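Local structure of PA0833-PD protein (Pseudomonas aeruginosa PAO1, 6JFW) at residues Y72-G77 against Q129-E134. The protein probably anchors the outer membrane to the cell wall, its periplasmic OmpA C-like domain binding peptidoglycan in an enlarged pocket. Sequence-based numbering, arbitrary orientation.
Sequences YTDSTG and QNRRVE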
loop_
_atom_site.group_PDB
_atom_site.type_symbol
_atom_site.label_atom_id
_atom_site.label_comp_id
_atom_site.label_asym_id
_atom_site.label_seq_id
_atom_site.Cartn_x
_atom_site.Cartn_y
_atom_site.Cartn_z
ATOM N N TYR A 72 -2.149 -4.598 6.272
ATOM C CA TYR A 72 -1.798 -5.870 6.885
ATOM C C TYR A 72 -1.017 -5.625 8.167
ATOM O O TYR A 72 -0.387 -4.581 8.347
ATOM C CB TYR A 72 -0.947 -6.752 5.962
ATOM C CG TYR A 72 -1.616 -7.208 4.689
ATOM C CD1 TYR A 72 -1.546 -6.441 3.535
ATOM C CD2 TYR A 72 -2.291 -8.421 4.632
ATOM C CE1 TYR A 72 -2.140 -6.860 2.364
ATOM C CE2 TYR A 72 -2.892 -8.848 3.463
ATOM C CZ TYR A 72 -2.814 -8.064 2.333
ATOM O OH TYR A 72 -3.409 -8.483 1.166
ATOM N N THR A 73 -1.048 -6.619 9.050
ATOM C CA THR A 73 -0.240 -6.627 10.259
ATOM C C THR A 73 0.437 -7.981 10.406
ATOM O O THR A 73 0.212 -8.911 9.625
ATOM C CB THR A 73 -1.075 -6.342 11.517
ATOM O OG1 THR A 73 -2.076 -7.357 11.667
ATOM C CG2 THR A 73 -1.740 -4.980 11.432
ATOM N N ASP A 74 1.283 -8.074 11.426
ATOM C CA ASP A 74 1.804 -9.349 11.892
ATOM C C ASP A 74 0.728 -10.023 12.745
ATOM O O ASP A 74 -0.395 -9.528 12.868
ATOM C CB ASP A 74 3.104 -9.133 12.656
ATOM C CG ASP A 74 2.919 -8.240 13.861
ATOM O OD1 ASP A 74 2.924 -7.002 13.696
ATOM O OD2 ASP A 74 2.753 -8.775 14.974
ATOM N N SER A 75 1.060 -11.152 13.365
ATOM C CA SER A 75 0.073 -11.947 14.085
ATOM C C SER A 75 0.097 -11.731 15.594
ATOM O O SER A 75 -0.648 -12.408 16.311
ATOM C CB SER A 75 0.267 -13.434 13.776
ATOM O OG SER A 75 1.489 -13.908 14.309
ATOM N N THR A 76 0.925 -10.819 16.095
ATOM C CA THR A 76 0.918 -10.505 17.519
ATOM C C THR A 76 -0.374 -9.787 17.886
ATOM O O THR A 76 -0.815 -8.876 17.177
ATOM C CB THR A 76 2.135 -9.650 17.882
ATOM O OG1 THR A 76 3.302 -10.478 17.971
ATOM C CG2 THR A 76 1.926 -8.921 19.203
ATOM N N GLY A 77 -0.997 -10.210 18.979
ATOM C CA GLY A 77 -2.191 -9.550 19.463
ATOM C C GLY A 77 -3.471 -10.128 18.899
ATOM O O GLY A 77 -3.497 -11.121 18.163
ATOM N N GLN A 129 8.072 -7.364 8.206
ATOM C CA GLN A 129 7.710 -7.390 6.793
ATOM C C GLN A 129 6.208 -7.523 6.599
ATOM O O GLN A 129 5.665 -7.013 5.613
ATOM C CB GLN A 129 8.421 -8.538 6.084
ATOM C CG GLN A 129 9.904 -8.336 5.885
ATOM C CD GLN A 129 10.572 -9.580 5.347
ATOM O OE1 GLN A 129 11.284 -10.277 6.068
ATOM N NE2 GLN A 129 10.335 -9.876 4.078
ATOM N N ASN A 130 5.525 -8.211 7.515
ATOM C CA ASN A 130 4.092 -8.421 7.357
ATOM C C ASN A 130 3.303 -7.151 7.645
ATOM O O ASN A 130 2.203 -6.974 7.110
ATOM C CB ASN A 130 3.635 -9.568 8.254
ATOM C CG ASN A 130 4.174 -10.909 7.793
ATOM O OD1 ASN A 130 4.414 -11.113 6.603
ATOM N ND2 ASN A 130 4.372 -11.827 8.732
ATOM N N ARG A 131 3.839 -6.261 8.477
ATOM C CA ARG A 131 3.228 -4.954 8.699
ATOM C C ARG A 131 3.477 -4.094 7.469
ATOM O O ARG A 131 4.576 -3.574 7.268
ATOM C CB ARG A 131 3.794 -4.298 9.951
ATOM C CG ARG A 131 3.397 -4.983 11.238
ATOM C CD ARG A 131 3.798 -4.142 12.432
ATOM N NE ARG A 131 5.246 -3.983 12.514
ATOM C CZ ARG A 131 6.042 -4.781 13.215
ATOM N NH1 ARG A 131 7.351 -4.566 13.235
ATOM N NH2 ARG A 131 5.530 -5.794 13.899
ATOM N N ARG A 132 2.448 -3.937 6.642
ATOM C CA ARG A 132 2.608 -3.287 5.353
ATOM C C ARG A 132 1.243 -2.849 4.853
ATOM O O ARG A 132 0.205 -3.307 5.339
ATOM C CB ARG A 132 3.260 -4.229 4.337
ATOM C CG ARG A 132 2.289 -5.276 3.805
ATOM C CD ARG A 132 2.931 -6.644 3.651
ATOM N NE ARG A 132 2.041 -7.575 2.961
ATOM C CZ ARG A 132 1.374 -8.561 3.553
ATOM N NH1 ARG A 132 1.495 -8.763 4.858
ATOM N NH2 ARG A 132 0.585 -9.351 2.836
ATOM N N VAL A 133 1.260 -1.958 3.868
ATOM C CA VAL A 133 0.079 -1.611 3.088
ATOM C C VAL A 133 0.364 -1.981 1.642
ATOM O O VAL A 133 1.451 -1.699 1.127
ATOM C CB VAL A 133 -0.284 -0.121 3.220
ATOM C CG1 VAL A 133 -1.279 0.282 2.141
ATOM C CG2 VAL A 133 -0.863 0.160 4.596
ATOM N N GLU A 134 -0.600 -2.633 0.999
ATOM C CA GLU A 134 -0.484 -3.038 -0.392
ATOM C C GLU A 134 -1.480 -2.256 -1.237
ATOM O O GLU A 134 -2.635 -2.070 -0.840
ATOM C CB GLU A 134 -0.719 -4.544 -0.547
ATOM C CG GLU A 134 0.359 -5.383 0.121
ATOM C CD GLU A 134 0.192 -6.879 -0.089
ATOM O OE1 GLU A 134 -0.750 -7.292 -0.799
ATOM O OE2 GLU A 134 1.025 -7.644 0.446
HETATM O O HOH W 1 -3.254 -6.896 -0.959
HETATM O O HOH W 2 -0.250 -10.290 7.041
#
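Residues 72-74 run antiparallel to 130-134, their directions 175° apart. Y72 N donates to R132 O at 2.8 Å, while the return bond from R132 N to Y72 O is weak. Beyond this pair, T73 and D74 run on beside R131 and N130, one chain entering the loop before helix 79-99, the other coming off the end of helix 124-130.

The aromatic ring of Y72 carries the guanidinium of R132 flat on one face, a cation-pi stack with the planes only 11° apart and R132 CZ 3.7 Å from the ring centroid. A bend at chi2 (-140°) turns the arginine back over the ring, with NH2 above its centre. The edge of the guanidinium is held as well: R132 NE and NH2 both reach E134 OE2 from the same face of the carboxylate, NE at 2.7 Å, while NH1 donates to N130 O and NH2 also to Q116 O. These bonds fix the rotation of the stacked group. E134 CD comes within 3.4 Å of Y72 CE1, and a water joins E134 OE1 to Y72 OH, which also bonds to Q116.

Farther along, R131 NH2 forms a salt bridge with D74 OD1 (2.9 Å). D74 OD1 lies near the guanidinium plane, but NH2 comes at it from above the carboxylate, the two planes being nearly perpendicular. D74 OD2 accepts from T76 N at 3.0 Å, closing an Asx turn, so one aspartate shapes its loop and R131 ties that loop to the turn after helix 124-130. D74 matches the aspartate of the TD-x-TG loop of OmpA C-like domains, which in relatives holds peptidoglycan diaminopimelate together with an arginine of the next helix, probably R89 here.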